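Local coordinates for protein exopolygalacturonase (Yersinia enterocolitica, PDB 2UVF) that probably hydrolyses pectin-derived polygalacturonate from the chain end as a family 28 exo-acting glycoside hydrolase, and holds digalacturonic acid in its pocket, at residues 103-111 against 524-532; 307-315 against 324-332. All coordinates share one frame; numbering follows the deposited sequence.

Contact 1. Residues 103-111 against 524-532; sequences KDNFQHKIV and LKNVTVDNS
The hydroxyl of T528 joins strand and loop, taking one bond and giving another. The backbone N of H108 donates to T528 OG1 over 2.8 Å on a nearly straight path (175°), and OG1 in turn donates to Q107 OE1 at 2.9 Å, standing above the plane of that carbonyl. A chi1 of 49° wedges OG1 between the threonine's own N and carbonyl carbon, which turns CG2 to F106 O, 3.4 Å away. Threonine suits the place because one branch is polar and the other pads the loop backbone. Q107 bends at chi2 (-70°), and its amide reaches down to the strand. Its NE2 donates to M487 O and to a water at 3.0 Å; that water gives D530 OD2 a weak bond, while D530 OD1 receives N562 ND2. A long amide therefore serves well here, since both its ends are satisfied in a largely buried spot. On one flank the F106 ring presents its edge to V529 O, with CZ at 3.4 Å, and its CE2 lies 3.9 Å from D530 CB. On the other, the H108 ring lies over N526 O, with ND1 3.7 Å from that oxygen; the N526 amide itself is held by N558 and N484. Helix 92-100 backs the loop, Y99 OH bonding H108 O and I110 N, and strands 476-490 and 551-562 of the beta-helix also touch it, Q107 and H108 packing on the first and F106 on the second. The loop of the fibronectin type III-like region thus rests across several coils of the catalytic domain.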
loop_
_atom_site.group_PDB
_atom_site.type_symbol
_atom_site.label_atom_id
_atom_site.label_comp_id
_atom_site.label_asym_id
_atom_site.label_seq_id
_atom_site.Cartn_x
_atom_site.Cartn_y
_atom_site.Cartn_z
ATOM N N LYS A 103 9.165 -19.724 18.995
ATOM C CA LYS A 103 9.793 -19.870 20.304
ATOM C C LYS A 103 11.036 -19.051 20.593
ATOM O O LYS A 103 11.658 -18.465 19.725
ATOM C CB LYS A 103 9.958 -21.314 20.739
ATOM C CG LYS A 103 8.875 -21.813 21.629
ATOM C CD LYS A 103 9.380 -22.173 23.007
ATOM C CE LYS A 103 8.357 -23.008 23.781
ATOM N NZ LYS A 103 8.684 -23.125 25.220
ATOM N N ASP A 104 11.365 -19.045 21.869
ATOM C CA ASP A 104 12.321 -18.157 22.479
ATOM C C ASP A 104 11.957 -16.699 22.391
ATOM O O ASP A 104 12.695 -15.839 22.807
ATOM C CB ASP A 104 13.782 -18.523 22.184
ATOM C CG ASP A 104 14.451 -19.290 23.355
ATOM O OD1 ASP A 104 14.258 -20.524 23.540
ATOM O OD2 ASP A 104 15.166 -18.632 24.110
ATOM N N ASN A 105 10.757 -16.457 21.905
ATOM C CA ASN A 105 10.160 -15.122 21.891
ATOM C C ASN A 105 11.011 -14.078 21.150
ATOM O O ASN A 105 11.216 -12.957 21.637
ATOM C CB ASN A 105 9.904 -14.659 23.334
ATOM C CG ASN A 105 8.494 -14.950 23.823
ATOM O OD1 ASN A 105 8.027 -14.296 24.756
ATOM N ND2 ASN A 105 7.811 -15.921 23.209
ATOM N N PHE A 106 11.501 -14.445 19.969
ATOM C CA PHE A 106 12.445 -13.582 19.262
ATOM C C PHE A 106 11.757 -12.387 18.590
ATOM O O PHE A 106 12.264 -11.271 18.639
ATOM C CB PHE A 106 13.287 -14.394 18.269
ATOM C CG PHE A 106 14.126 -13.549 17.351
ATOM C CD1 PHE A 106 15.425 -13.171 17.714
ATOM C CD2 PHE A 106 13.621 -13.126 16.112
ATOM C CE1 PHE A 106 16.211 -12.401 16.847
ATOM C CE2 PHE A 106 14.382 -12.329 15.260
ATOM C CZ PHE A 106 15.681 -11.968 15.623
ATOM N N GLN A 107 10.597 -12.633 17.993
ATOM C CA GLN A 107 9.866 -11.655 17.183
ATOM C C GLN A 107 9.149 -10.590 18.005
ATOM O O GLN A 107 8.499 -10.896 19.015
ATOM C CB GLN A 107 8.854 -12.365 16.260
ATOM C CG GLN A 107 9.469 -13.206 15.110
ATOM C CD GLN A 107 10.120 -12.367 14.030
ATOM O OE1 GLN A 107 9.984 -11.142 14.011
ATOM N NE2 GLN A 107 10.850 -13.017 13.142
ATOM N N HIS A 108 9.289 -9.334 17.571
ATOM C CA HIS A 108 8.524 -8.225 18.136
ATOM C C HIS A 108 7.032 -8.518 18.023
ATOM O O HIS A 108 6.514 -8.763 16.934
ATOM C CB HIS A 108 8.839 -6.890 17.419
ATOM C CG HIS A 108 8.116 -5.719 18.016
ATOM N ND1 HIS A 108 8.615 -5.001 19.082
ATOM C CD2 HIS A 108 6.907 -5.178 17.732
ATOM C CE1 HIS A 108 7.749 -4.062 19.422
ATOM N NE2 HIS A 108 6.705 -4.150 18.619
ATOM N N LYS A 109 6.344 -8.500 19.158
ATOM C CA LYS A 109 4.894 -8.694 19.186
ATOM C C LYS A 109 4.163 -7.375 18.943
ATOM O O LYS A 109 4.213 -6.459 19.754
ATOM C CB LYS A 109 4.435 -9.335 20.507
ATOM C CG LYS A 109 5.126 -10.673 20.863
ATOM C CD LYS A 109 5.132 -10.851 22.402
ATOM C CE LYS A 109 6.033 -12.002 22.876
ATOM N NZ LYS A 109 7.479 -11.619 22.922
ATOM N N ILE A 110 3.466 -7.299 17.818
ATOM C CA ILE A 110 2.718 -6.105 17.450
ATOM C C ILE A 110 1.424 -5.991 18.262
ATOM O O ILE A 110 0.945 -6.969 18.821
ATOM C CB ILE A 110 2.464 -6.047 15.915
ATOM C CG1 ILE A 110 1.515 -7.159 15.456
ATOM C CG2 ILE A 110 3.797 -6.122 15.150
ATOM C CD1 ILE A 110 0.889 -6.928 14.083
ATOM N N VAL A 111 0.876 -4.784 18.330
ATOM C CA VAL A 111 -0.405 -4.550 18.976
ATOM C C VAL A 111 -1.439 -4.089 17.946
ATOM O O VAL A 111 -1.086 -3.518 16.909
ATOM C CB VAL A 111 -0.263 -3.547 20.162
ATOM C CG1 VAL A 111 0.607 -4.164 21.295
ATOM C CG2 VAL A 111 0.309 -2.176 19.693
ATOM N N LEU A 524 14.587 3.543 12.112
ATOM C CA LEU A 524 14.342 2.119 12.266
ATOM C C LEU A 524 14.460 1.738 13.754
ATOM O O LEU A 524 15.532 1.823 14.337
ATOM C CB LEU A 524 15.322 1.316 11.409
ATOM C CG LEU A 524 14.891 -0.088 10.962
ATOM C CD1 LEU A 524 14.152 -0.021 9.642
ATOM C CD2 LEU A 524 16.124 -0.957 10.819
ATOM N N LYS A 525 13.337 1.327 14.350
ATOM C CA LYS A 525 13.230 1.098 15.794
ATOM C C LYS A 525 12.346 -0.107 16.099
ATOM O O LYS A 525 11.313 -0.291 15.444
ATOM C CB LYS A 525 12.623 2.327 16.473
ATOM C CG LYS A 525 12.972 2.446 17.944
ATOM C CD LYS A 525 12.627 3.828 18.512
ATOM C CE LYS A 525 13.354 4.959 17.767
ATOM N NZ LYS A 525 13.535 6.212 18.590
ATOM N N ASN A 526 12.750 -0.914 17.085
ATOM C CA ASN A 526 11.928 -2.029 17.593
ATOM C C ASN A 526 11.503 -2.975 16.467
ATOM O O ASN A 526 10.319 -3.213 16.284
ATOM C CB ASN A 526 10.663 -1.512 18.304
ATOM C CG ASN A 526 10.953 -0.517 19.424
ATOM O OD1 ASN A 526 12.068 -0.413 19.915
ATOM N ND2 ASN A 526 9.924 0.211 19.837
ATOM N N VAL A 527 12.481 -3.483 15.717
ATOM C CA VAL A 527 12.259 -4.304 14.524
ATOM C C VAL A 527 13.084 -5.580 14.652
ATOM O O VAL A 527 14.265 -5.538 14.973
ATOM C CB VAL A 527 12.633 -3.546 13.204
ATOM C CG1 VAL A 527 12.811 -4.512 12.010
ATOM C CG2 VAL A 527 11.614 -2.442 12.889
ATOM N N THR A 528 12.438 -6.709 14.405
ATOM C CA THR A 528 13.078 -8.007 14.469
ATOM C C THR A 528 12.919 -8.677 13.115
ATOM O O THR A 528 11.833 -8.664 12.535
ATOM C CB THR A 528 12.435 -8.882 15.560
ATOM O OG1 THR A 528 11.003 -8.849 15.400
ATOM C CG2 THR A 528 12.800 -8.356 16.949
ATOM N N VAL A 529 14.008 -9.224 12.606
ATOM C CA VAL A 529 13.979 -10.054 11.424
ATOM C C VAL A 529 14.610 -11.394 11.761
ATOM O O VAL A 529 15.738 -11.445 12.255
ATOM C CB VAL A 529 14.797 -9.457 10.230
ATOM C CG1 VAL A 529 14.675 -10.359 8.991
ATOM C CG2 VAL A 529 14.378 -8.042 9.908
ATOM N N ASP A 530 13.879 -12.469 11.472
ATOM C CA ASP A 530 14.437 -13.817 11.479
ATOM C C ASP A 530 14.536 -14.327 10.046
ATOM O O ASP A 530 13.521 -14.576 9.402
ATOM C CB ASP A 530 13.580 -14.759 12.312
ATOM C CG ASP A 530 14.202 -16.147 12.477
ATOM O OD1 ASP A 530 15.402 -16.374 12.180
ATOM O OD2 ASP A 530 13.460 -17.034 12.915
ATOM N N ASN A 531 15.772 -14.479 9.576
ATOM C CA ASN A 531 16.090 -15.006 8.253
ATOM C C ASN A 531 15.893 -14.006 7.134
ATOM O O ASN A 531 14.842 -13.361 7.016
ATOM C CB ASN A 531 15.312 -16.291 7.932
ATOM C CG ASN A 531 15.529 -17.388 8.962
ATOM O OD1 ASN A 531 14.607 -18.147 9.275
ATOM N ND2 ASN A 531 16.740 -17.480 9.484
ATOM N N SER A 532 16.937 -13.879 6.329
ATOM C CA SER A 532 16.891 -13.162 5.071
ATOM C C SER A 532 17.677 -14.095 4.163
ATOM O O SER A 532 18.863 -14.354 4.420
ATOM C CB SER A 532 17.594 -11.827 5.188
ATOM O OG SER A 532 16.953 -10.824 4.414
HETATM O O HOH W 1 10.248 -15.967 13.550
#

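Contact 2. Residues 307-315 against 324-332; sequences LAKNQVEKA and NAYGQRRSS
V312 spreads its two methyls over the neighbouring helix: CG1 meets A325 CB at 4.0 Å, and CG2 lies 3.8 Å from Y326 CA, also touching CD1 of the tyrosine ring. With CG1 anti to the backbone N (chi1 177°), both branches face helix 322-328. A turn further on, A315 CB comes to 3.5 Å from A325 CB; small alanines let the helices approach to 8.7 Å between segment axes, with directions 134° apart. A315 CB also packs on R329 CG, the aliphatic part of an arginine whose NH1 bonds E239 O.

Where helix 322-328 has ended, a polar pair takes over. Q311, extended beyond CG, offers its amide to both backbone and side chain of S331: S331 N donates to Q311 OE1 at 2.8 Å, tilted 28° from the carbonyl plane, while Q311 NE2 donates to S331 OG at 3.0 Å in its own amide plane. Glutamine suits the site by carrying donor and acceptor side by side; S331 OG is also bonded to A242 O. R330 lays its CD against A308 CB and sends NE to Y326 O, 2.8 Å away, on a lone pair. Its NH2 reaches N379 OD1, and N379 belongs to the digalacturonate pocket.

The arrangement is a short helical hairpin, part of the long excursion between strands 268-270 and 334-339 of the right-handed parallel beta-helix; the chain leaving helix 322-328 carries R330 toward the sugar site.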
loop_
_atom_site.group_PDB
_atom_site.type_symbol
_atom_site.label_atom_id
_atom_site.label_comp_id
_atom_site.label_asym_id
_atom_site.label_seq_id
_atom_site.Cartn_x
_atom_site.Cartn_y
_atom_site.Cartn_z
ATOM N N LEU A 307 -5.482 -9.400 -21.223
ATOM C CA LEU A 307 -5.625 -7.965 -21.469
ATOM C C LEU A 307 -4.295 -7.281 -21.795
ATOM O O LEU A 307 -4.242 -6.433 -22.671
ATOM C CB LEU A 307 -6.311 -7.258 -20.312
ATOM C CG LEU A 307 -6.467 -5.759 -20.526
ATOM C CD1 LEU A 307 -7.357 -5.450 -21.751
ATOM C CD2 LEU A 307 -6.985 -5.097 -19.283
ATOM N N ALA A 308 -3.224 -7.673 -21.111
ATOM C CA ALA A 308 -1.904 -7.080 -21.310
ATOM C C ALA A 308 -1.272 -7.439 -22.660
ATOM O O ALA A 308 -0.553 -6.617 -23.238
ATOM C CB ALA A 308 -0.977 -7.481 -20.181
ATOM N N LYS A 309 -1.514 -8.675 -23.129
ATOM C CA LYS A 309 -1.123 -9.125 -24.478
ATOM C C LYS A 309 -1.747 -8.215 -25.541
ATOM O O LYS A 309 -1.022 -7.641 -26.358
ATOM C CB LYS A 309 -1.566 -10.566 -24.716
ATOM C CG LYS A 309 -1.285 -11.108 -26.107
ATOM C CD LYS A 309 -1.855 -12.508 -26.239
ATOM C CE LYS A 309 -1.475 -13.176 -27.552
ATOM N NZ LYS A 309 -1.606 -14.685 -27.445
ATOM N N ASN A 310 -3.075 -8.063 -25.474
ATOM C CA ASN A 310 -3.884 -7.349 -26.446
ATOM C C ASN A 310 -3.619 -5.853 -26.527
ATOM O O ASN A 310 -3.606 -5.278 -27.615
ATOM C CB ASN A 310 -5.370 -7.619 -26.182
ATOM C CG ASN A 310 -5.756 -9.092 -26.398
ATOM O OD1 ASN A 310 -4.970 -9.882 -26.915
ATOM N ND2 ASN A 310 -6.971 -9.450 -26.015
ATOM N N GLN A 311 -3.405 -5.226 -25.371
ATOM C CA GLN A 311 -3.067 -3.805 -25.306
ATOM C C GLN A 311 -1.662 -3.499 -25.842
ATOM O O GLN A 311 -1.469 -2.485 -26.530
ATOM C CB GLN A 311 -3.268 -3.270 -23.880
ATOM C CG GLN A 311 -4.732 -3.142 -23.462
ATOM C CD GLN A 311 -4.923 -2.643 -22.023
ATOM O OE1 GLN A 311 -4.251 -3.101 -21.093
ATOM N NE2 GLN A 311 -5.865 -1.728 -21.835
ATOM N N VAL A 312 -0.685 -4.373 -25.565
ATOM C CA VAL A 312 0.674 -4.189 -26.119
ATOM C C VAL A 312 0.694 -4.407 -27.650
ATOM O O VAL A 312 1.266 -3.605 -28.384
ATOM C CB VAL A 312 1.769 -5.029 -25.368
ATOM C CG1 VAL A 312 3.139 -4.870 -25.995
ATOM C CG2 VAL A 312 1.815 -4.651 -23.886
ATOM N N GLU A 313 0.040 -5.463 -28.125
ATOM C CA GLU A 313 -0.107 -5.689 -29.566
ATOM C C GLU A 313 -0.812 -4.519 -30.303
ATOM O O GLU A 313 -0.383 -4.110 -31.369
ATOM C CB GLU A 313 -0.789 -7.040 -29.825
ATOM C CG GLU A 313 0.054 -8.224 -29.275
ATOM C CD GLU A 313 -0.524 -9.604 -29.580
ATOM O OE1 GLU A 313 -1.708 -9.681 -29.996
ATOM O OE2 GLU A 313 0.216 -10.605 -29.396
ATOM N N LYS A 314 -1.865 -3.968 -29.704
ATOM C CA LYS A 314 -2.562 -2.820 -30.276
ATOM C C LYS A 314 -1.688 -1.556 -30.321
ATOM O O LYS A 314 -1.654 -0.858 -31.333
ATOM C CB LYS A 314 -3.880 -2.561 -29.543
ATOM C CG LYS A 314 -4.527 -1.238 -29.919
ATOM C CD LYS A 314 -6.031 -1.239 -29.726
ATOM C CE LYS A 314 -6.671 -0.160 -30.601
ATOM N NZ LYS A 314 -6.601 -0.515 -32.073
ATOM N N ALA A 315 -0.980 -1.277 -29.226
ATOM C CA ALA A 315 -0.082 -0.127 -29.128
ATOM C C ALA A 315 1.043 -0.159 -30.175
ATOM O O ALA A 315 1.383 0.881 -30.752
ATOM C CB ALA A 315 0.506 -0.047 -27.739
ATOM N N ASN A 324 7.947 1.093 -24.864
ATOM C CA ASN A 324 6.907 2.047 -24.484
ATOM C C ASN A 324 5.496 1.471 -24.428
ATOM O O ASN A 324 4.672 1.933 -23.639
ATOM C CB ASN A 324 6.916 3.286 -25.405
ATOM C CG ASN A 324 8.012 4.283 -25.049
ATOM O OD1 ASN A 324 8.735 4.761 -25.931
ATOM N ND2 ASN A 324 8.144 4.599 -23.760
ATOM N N ALA A 325 5.210 0.502 -25.294
ATOM C CA ALA A 325 3.891 -0.105 -25.349
ATOM C C ALA A 325 3.640 -0.931 -24.073
ATOM O O ALA A 325 2.588 -0.829 -23.453
ATOM C CB ALA A 325 3.742 -0.958 -26.600
ATOM N N TYR A 326 4.635 -1.715 -23.690
ATOM C CA TYR A 326 4.625 -2.464 -22.437
ATOM C C TYR A 326 4.630 -1.569 -21.177
ATOM O O TYR A 326 3.875 -1.832 -20.214
ATOM C CB TYR A 326 5.803 -3.450 -22.429
ATOM C CG TYR A 326 5.724 -4.501 -21.351
ATOM C CD1 TYR A 326 4.871 -5.615 -21.484
ATOM C CD2 TYR A 326 6.512 -4.394 -20.189
ATOM C CE1 TYR A 326 4.808 -6.606 -20.465
ATOM C CE2 TYR A 326 6.450 -5.356 -19.176
ATOM C CZ TYR A 326 5.593 -6.448 -19.319
ATOM O OH TYR A 326 5.556 -7.380 -18.330
ATOM N N GLY A 327 5.452 -0.520 -21.192
ATOM C CA GLY A 327 5.602 0.379 -20.051
ATOM C C GLY A 327 4.467 1.357 -19.781
ATOM O O GLY A 327 4.306 1.838 -18.640
ATOM N N GLN A 328 3.671 1.665 -20.809
ATOM C CA GLN A 328 2.677 2.736 -20.684
ATOM C C GLN A 328 1.231 2.360 -21.012
ATOM O O GLN A 328 0.300 2.999 -20.540
ATOM C CB GLN A 328 3.098 3.975 -21.518
ATOM C CG GLN A 328 4.514 4.499 -21.274
ATOM C CD GLN A 328 4.787 4.879 -19.812
ATOM O OE1 GLN A 328 5.901 4.778 -19.347
ATOM N NE2 GLN A 328 3.775 5.309 -19.105
ATOM N N ARG A 329 1.043 1.321 -21.805
ATOM C CA ARG A 329 -0.257 1.092 -22.429
ATOM C C ARG A 329 -1.090 -0.078 -21.873
ATOM O O ARG A 329 -2.166 -0.369 -22.391
ATOM C CB ARG A 329 -0.105 0.996 -23.960
ATOM C CG ARG A 329 0.631 2.185 -24.625
ATOM C CD ARG A 329 -0.228 3.422 -24.678
ATOM N NE ARG A 329 -1.541 3.087 -25.221
ATOM C CZ ARG A 329 -2.651 3.768 -24.974
ATOM N NH1 ARG A 329 -2.627 4.844 -24.181
ATOM N NH2 ARG A 329 -3.798 3.369 -25.526
ATOM N N ARG A 330 -0.625 -0.725 -20.805
ATOM C CA ARG A 330 -1.465 -1.726 -20.094
ATOM C C ARG A 330 -2.328 -1.013 -19.060
ATOM O O ARG A 330 -1.840 -0.126 -18.371
ATOM C CB ARG A 330 -0.593 -2.759 -19.387
ATOM C CG ARG A 330 0.381 -3.463 -20.286
ATOM C CD ARG A 330 1.215 -4.460 -19.522
ATOM N NE ARG A 330 2.447 -3.887 -18.987
ATOM C CZ ARG A 330 2.973 -4.210 -17.805
ATOM N NH1 ARG A 330 2.349 -5.076 -16.998
ATOM N NH2 ARG A 330 4.105 -3.652 -17.418
ATOM N N SER A 331 -3.603 -1.384 -18.970
ATOM C CA SER A 331 -4.516 -0.817 -17.974
ATOM C C SER A 331 -4.225 -1.289 -16.538
ATOM O O SER A 331 -4.193 -2.490 -16.256
ATOM C CB SER A 331 -5.971 -1.169 -18.316
ATOM O OG SER A 331 -6.547 -0.281 -19.281
ATOM N N SER A 332 -4.014 -0.329 -15.641
ATOM C CA SER A 332 -3.988 -0.590 -14.203
ATOM C C SER A 332 -5.370 -1.003 -13.722
ATOM O O SER A 332 -6.369 -0.860 -14.449
ATOM C CB SER A 332 -3.532 0.653 -13.441
ATOM O OG SER A 332 -2.156 0.832 -13.633
#

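The two contacts lie on opposite sides of the chain's centre, their own centres 41 Å apart and their nearest atoms about 26 Å apart. Contact 2 is nested within the 412 residues between the segments of contact 1. Contact 1 is a long-range link: a loop of the N-terminal fibronectin type III-like region meets strand 518-532, late in the beta-helix. Contact 2 is local, closing a helical excursion between strands of that same beta-helix. What they share is the solenoid, one contact joining the accessory domain to its outside and the other shaping a protrusion beside the digalacturonate pocket, well away from the domain junction.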